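Local coordinates for protein acetyltransferase (Elizabethkingia anophelis, PDB 6AO7) that probably transfers the acetyl group of acetyl-CoA, which it holds bound, to an acceptor substrate, as a dimeric member of the GNAT acetyltransferase family, at residues P65-F68 with E69-E72; P17-A20 with G21-I24. One frame throughout, in Å; residues are numbered along the deposited sequence.

Contact 1 (P65-F68 with E69-E72)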
ATOM      1  N   PRO A  65     -13.441   3.685  19.803  1.00 32.60           N
ATOM      2  CA  PRO A  65     -13.551   5.142  19.614  1.00 40.09           C
ATOM      3  C   PRO A  65     -12.285   5.884  20.024  1.00 41.48           C
ATOM      4  O   PRO A  65     -11.683   5.601  21.059  1.00 40.35           O
ATOM      5  CB  PRO A  65     -14.732   5.526  20.510  1.00 43.64           C
ATOM      6  CG  PRO A  65     -15.570   4.248  20.630  1.00 34.98           C
ATOM      7  CD  PRO A  65     -14.555   3.129  20.596  1.00 37.72           C
ATOM      8  N   TRP A  66     -11.877   6.842  19.188  1.00 33.78           N
ATOM      9  CA  TRP A  66     -10.878   7.836  19.574  1.00 36.65           C
ATOM     10  C   TRP A  66     -11.496   9.001  20.323  1.00 43.29           C
ATOM     11  O   TRP A  66     -10.904   9.535  21.272  1.00 46.26           O
ATOM     12  CB  TRP A  66     -10.186   8.415  18.346  1.00 37.01           C
ATOM     13  CG  TRP A  66      -9.351   7.471  17.618  1.00 39.76           C
ATOM     14  CD1 TRP A  66      -9.190   6.144  17.870  1.00 42.52           C
ATOM     15  CD2 TRP A  66      -8.514   7.780  16.514  1.00 39.77           C
ATOM     16  NE1 TRP A  66      -8.309   5.597  16.968  1.00 44.18           N
ATOM     17  CE2 TRP A  66      -7.878   6.586  16.125  1.00 40.87           C
ATOM     18  CE3 TRP A  66      -8.248   8.954  15.802  1.00 39.13           C
ATOM     19  CZ2 TRP A  66      -6.991   6.532  15.054  1.00 42.84           C
ATOM     20  CZ3 TRP A  66      -7.365   8.897  14.739  1.00 38.22           C
ATOM     21  CH2 TRP A  66      -6.744   7.698  14.384  1.00 37.83           C
ATOM     22  N   ASP A  67     -12.676   9.407  19.874  1.00 37.84           N
ATOM     23  CA  ASP A  67     -13.339  10.620  20.323  1.00 40.11           C
ATOM     24  C   ASP A  67     -14.709  10.616  19.672  1.00 44.14           C
ATOM     25  O   ASP A  67     -15.118   9.590  19.115  1.00 45.49           O
ATOM     26  CB  ASP A  67     -12.529  11.867  19.950  1.00 48.90           C
ATOM     27  CG  ASP A  67     -12.124  11.896  18.473  1.00 45.10           C
ATOM     28  OD1 ASP A  67     -12.799  11.264  17.647  1.00 44.37           O
ATOM     29  OD2 ASP A  67     -11.111  12.550  18.138  1.00 49.34           O
ATOM     30  N   PHE A  68     -15.420  11.744  19.694  1.00 42.48           N
ATOM     31  CA  PHE A  68     -16.757  11.729  19.120  1.00 47.64           C
ATOM     32  C   PHE A  68     -16.727  11.542  17.610  1.00 49.92           C
ATOM     33  O   PHE A  68     -17.616  10.885  17.058  1.00 44.41           O
ATOM     34  CB  PHE A  68     -17.523  13.003  19.457  1.00 47.81           C
ATOM     35  CG  PHE A  68     -18.996  12.866  19.239  1.00 57.87           C
ATOM     36  CD1 PHE A  68     -19.567  13.204  18.026  1.00 60.17           C
ATOM     37  CD2 PHE A  68     -19.808  12.341  20.232  1.00 59.41           C
ATOM     38  CE1 PHE A  68     -20.930  13.055  17.820  1.00 60.81           C
ATOM     39  CE2 PHE A  68     -21.174  12.201  20.035  1.00 57.83           C
ATOM     40  CZ  PHE A  68     -21.734  12.558  18.826  1.00 56.79           C
ATOM     41  N   GLU A  69     -15.708  12.087  16.938  1.00 46.90           N
ATOM     42  CA  GLU A  69     -15.683  12.105  15.479  1.00 47.29           C
ATOM     43  C   GLU A  69     -15.182  10.785  14.877  1.00 46.34           C
ATOM     44  O   GLU A  69     -15.732  10.322  13.870  1.00 41.29           O
ATOM     45  CB  GLU A  69     -14.838  13.292  15.006  1.00 52.60           C
ATOM     46  CG  GLU A  69     -13.784  12.977  13.967  1.00 65.05           C
ATOM     47  CD  GLU A  69     -13.065  14.222  13.473  1.00 79.58           C
ATOM     48  OE1 GLU A  69     -11.979  14.549  13.997  1.00 82.16           O
ATOM     49  OE2 GLU A  69     -13.597  14.885  12.561  1.00 85.07           O
ATOM     50  N   THR A  70     -14.170  10.148  15.475  1.00 35.27           N
ATOM     51  CA  THR A  70     -13.472   9.032  14.834  1.00 32.90           C
ATOM     52  C   THR A  70     -13.585   7.763  15.665  1.00 38.24           C
ATOM     53  O   THR A  70     -13.344   7.783  16.874  1.00 37.96           O
ATOM     54  CB  THR A  70     -11.983   9.358  14.633  1.00 37.83           C
ATOM     55  OG1 THR A  70     -11.844  10.545  13.835  1.00 38.26           O
ATOM     56  CG2 THR A  70     -11.272   8.228  13.956  1.00 32.60           C
ATOM     57  N   THR A  71     -13.905   6.649  15.011  1.00 35.86           N
ATOM     58  CA  THR A  71     -13.761   5.347  15.646  1.00 33.52           C
ATOM     59  C   THR A  71     -12.905   4.475  14.746  1.00 36.63           C
ATOM     60  O   THR A  71     -12.848   4.681  13.533  1.00 32.79           O
ATOM     61  CB  THR A  71     -15.125   4.696  15.961  1.00 37.27           C
ATOM     62  OG1 THR A  71     -14.912   3.481  16.680  1.00 34.35           O
ATOM     63  CG2 THR A  71     -15.923   4.417  14.708  1.00 32.65           C
ATOM     64  N   GLU A  72     -12.215   3.518  15.359  1.00 32.50           N
ATOM     65  CA  GLU A  72     -11.173   2.750  14.700  1.00 27.85           C
ATOM     66  C   GLU A  72     -11.523   1.267  14.744  1.00 32.15           C
ATOM     67  O   GLU A  72     -12.026   0.763  15.749  1.00 30.93           O
ATOM     68  CB  GLU A  72      -9.801   2.996  15.366  1.00 35.84           C
ATOM     69  CG  GLU A  72      -8.663   2.095  14.855  1.00 37.97           C
ATOM     70  CD  GLU A  72      -7.325   2.360  15.540  1.00 40.44           C
ATOM     71  OE1 GLU A  72      -7.303   3.076  16.558  1.00 43.53           O
ATOM     72  OE2 GLU A  72      -6.286   1.848  15.063  1.00 40.37           O
TER
HETATM   73  O   HOH W   1     -10.816  12.531  15.408  1.00 44.28           O
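Trp66 and Thr70 run alongside each other in the same direction, where the chain reverses between strands 56-65 and 70-78. Their contact is apolar: CG2 of Thr70 sits over one face of the indole, 4.0 Å from the centroid of the Trp66 six-membered ring, a CH-pi contact shifted toward the rim. Thr70 sends this methyl anti to its N (OG1 at chi1 -58°), which sets the hydroxyl OG1 beside the backbone N, where it meets water 1. At its edge the indole is polar: Trp66 NE1 donates to Glu72 OE1 at 2.7 Å, in a nearly straight bond (N-H...O 166°). The acceptor lies in the ring plane, but the donor reaches the carboxylate from above its plane, the two planes being almost perpendicular (85°). An extended Glu72 chain brings its carboxylate to this edge, and bond and methyl together should fix the rotation of the indole.

Backbone bonds close the turn. Trp66 N donates to Thr70 O at 2.9 Å, and Asp67 N adds a weak bond to the same oxygen. Asp67 turns its carboxylate across the turn toward Thr70, and OD1 accepts from Thr70 N at 2.8 Å.

Water 1 ties the acidic side chains together. It donates to Asp67 OD2 and Glu69 OE1, each at 2.7 Å, and accepts from Thr70 OG1, which probably eases the repulsion between the two carboxylates.

Beyond these groups, Pro65 and Thr71 form an antiparallel non-hydrogen-bonded pair, and Trp66 and Thr70 also pack on Val108 of strand 106-112. The whole is a beta hairpin whose loop, Trp66 to Glu69, leads into strand 70-78, a central strand of the GNAT sheet, running parallel to 106-112.

Contact 2 (P17-A20 with G21-I24); sequences PHTA and GTPI
His18 lays its imidazole alongside Thr22, the two side chains passing one another head to tail, with CD2 of His18 3.6 Å from the methyl CG2 of Thr22. CG stands anti to the backbone N (chi1 171°), and this swings the ring across the mouth of the turn. There His18 NE2 donates to Thr22 O at 2.8 Å. The oxygen lies close to the ring plane, but the donor stands well above the plane of the carbonyl, so the bond does not follow a lone pair. In the conformer of Ile24 described here, one of two, CD1 rests over one face of the imidazole, 3.5 Å from the His18 ring centroid; with two positions modelled, this CH-pi contact is less certain.

Thr19 to Thr22 form a type II beta turn, closed by Thr22 N donating to Thr19 O at 3.0 Å. Gly21 occupies its third position with a positive phi of 93°, where its lack of a side chain avoids the carbonyl oxygen of Ala20. Water 2 accepts from Thr19 N at 2.7 Å and also meets Thr22 OG1. His18 packs further on Leu48 and Leu50 of strand 47-53.

Both the carbonyl and the amide of Thr22 are thus engaged, by imidazole and backbone respectively, and the bond implies that NE2 of His18 carries a hydrogen.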
ATOM      1  N   PRO A  17     -23.225  -8.318  18.716  1.00 45.33           N
ATOM      2  CA  PRO A  17     -22.230  -7.931  19.719  1.00 41.13           C
ATOM      3  C   PRO A  17     -21.945  -9.089  20.659  1.00 39.34           C
ATOM      4  O   PRO A  17     -22.810  -9.926  20.932  1.00 42.80           O
ATOM      5  CB  PRO A  17     -22.898  -6.755  20.449  1.00 41.94           C
ATOM      6  CG  PRO A  17     -24.352  -6.902  20.168  1.00 49.65           C
ATOM      7  CD  PRO A  17     -24.456  -7.516  18.813  1.00 47.32           C
ATOM      8  N   HIS A  18     -20.712  -9.132  21.155  1.00 39.62           N
ATOM      9  CA  HIS A  18     -20.335 -10.124  22.155  1.00 48.72           C
ATOM     10  C   HIS A  18     -21.069  -9.886  23.481  1.00 49.13           C
ATOM     11  O   HIS A  18     -21.124  -8.755  23.977  1.00 49.64           O
ATOM     12  CB  HIS A  18     -18.826 -10.084  22.376  1.00 39.70           C
ATOM     13  CG  HIS A  18     -18.375 -10.918  23.532  1.00 44.72           C
ATOM     14  ND1 HIS A  18     -18.240 -10.407  24.805  1.00 42.46           N
ATOM     15  CD2 HIS A  18     -18.066 -12.234  23.617  1.00 42.39           C
ATOM     16  CE1 HIS A  18     -17.853 -11.371  25.622  1.00 45.66           C
ATOM     17  NE2 HIS A  18     -17.735 -12.487  24.924  1.00 44.82           N
ATOM     18  N   THR A  19     -21.613 -10.966  24.056  1.00 45.58           N
ATOM     19  CA  THR A  19     -22.333 -10.953  25.334  1.00 53.99           C
ATOM     20  C   THR A  19     -21.412 -11.311  26.498  1.00 56.49           C
ATOM     21  O   THR A  19     -20.641 -12.270  26.421  1.00 53.70           O
ATOM     22  CB  THR A  19     -23.489 -11.963  25.322  1.00 56.91           C
ATOM     23  OG1 THR A  19     -24.485 -11.582  24.374  1.00 57.91           O
ATOM     24  CG2 THR A  19     -24.133 -12.076  26.698  1.00 64.61           C
ATOM     25  N   ALA A  20     -21.535 -10.567  27.597  1.00 57.23           N
ATOM     26  CA  ALA A  20     -20.801 -10.895  28.812  1.00 61.63           C
ATOM     27  C   ALA A  20     -21.056 -12.341  29.227  1.00 66.95           C
ATOM     28  O   ALA A  20     -22.187 -12.832  29.172  1.00 61.27           O
ATOM     29  CB  ALA A  20     -21.210  -9.953  29.945  1.00 64.56           C
ATOM     30  N   GLY A  21     -19.988 -13.024  29.647  1.00 68.22           N
ATOM     31  CA  GLY A  21     -20.035 -14.432  29.984  1.00 71.70           C
ATOM     32  C   GLY A  21     -19.687 -15.353  28.829  1.00 68.85           C
ATOM     33  O   GLY A  21     -19.235 -16.477  29.061  1.00 71.95           O
ATOM     34  N   THR A  22     -19.901 -14.897  27.598  1.00 56.85           N
ATOM     35  CA  THR A  22     -19.504 -15.642  26.409  1.00 63.67           C
ATOM     36  C   THR A  22     -17.980 -15.684  26.297  1.00 62.68           C
ATOM     37  O   THR A  22     -17.300 -14.705  26.627  1.00 62.14           O
ATOM     38  CB  THR A  22     -20.101 -14.981  25.152  1.00 66.97           C
ATOM     39  OG1 THR A  22     -21.527 -15.135  25.149  1.00 83.08           O
ATOM     40  CG2 THR A  22     -19.515 -15.545  23.845  1.00 66.30           C
ATOM     41  N   PRO A  23     -17.412 -16.795  25.839  1.00 56.38           N
ATOM     42  CA  PRO A  23     -15.969 -16.823  25.598  1.00 56.92           C
ATOM     43  C   PRO A  23     -15.552 -15.778  24.572  1.00 52.25           C
ATOM     44  O   PRO A  23     -16.257 -15.494  23.597  1.00 46.06           O
ATOM     45  CB  PRO A  23     -15.720 -18.249  25.095  1.00 61.44           C
ATOM     46  CG  PRO A  23     -16.846 -19.050  25.696  1.00 65.43           C
ATOM     47  CD  PRO A  23     -18.026 -18.116  25.640  1.00 57.76           C
ATOM     48  N   ILE A  24     -14.396 -15.185  24.816  1.00 45.44           N
ATOM     49  CA  ILE A  24     -13.797 -14.232  23.886  0.67 42.10           C
ATOM     50  C   ILE A  24     -13.004 -15.036  22.861  1.00 41.97           C
ATOM     51  O   ILE A  24     -12.154 -15.845  23.253  1.00 43.83           O
ATOM     52  CB  ILE A  24     -12.913 -13.226  24.636  0.67 42.28           C
ATOM     53  CG1 ILE A  24     -13.751 -12.419  25.630  0.67 41.91           C
ATOM     54  CG2 ILE A  24     -12.148 -12.318  23.673  0.67 38.56           C
ATOM     55  CD1 ILE A  24     -14.615 -11.363  24.991  0.67 43.63           C
TER
HETATM   56  O   HOH W   2     -21.811 -13.234  22.649  1.00 45.05           O

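Both contacts are local chain reversals at strand ends of the same mixed sheet, contact 1 between inner strands and contact 2 after the edge strand 14-17; the loop of contact 2 comes first along the chain. Their centres lie about 23 Å apart and their nearest atoms about 13 Å, so they do not touch. The sheet relates them indirectly, since contact 2 packs on strand 47-53, which pairs with strand 56-65, the strand that runs into contact 1. They differ in their relation to the cofactor. The side chain of Glu72 in contact 1 is about 6 Å from a bound acetyl-CoA, whereas that of Ile24 in contact 2 is about 14 Å away, in a surface loop leading to helix 26-32.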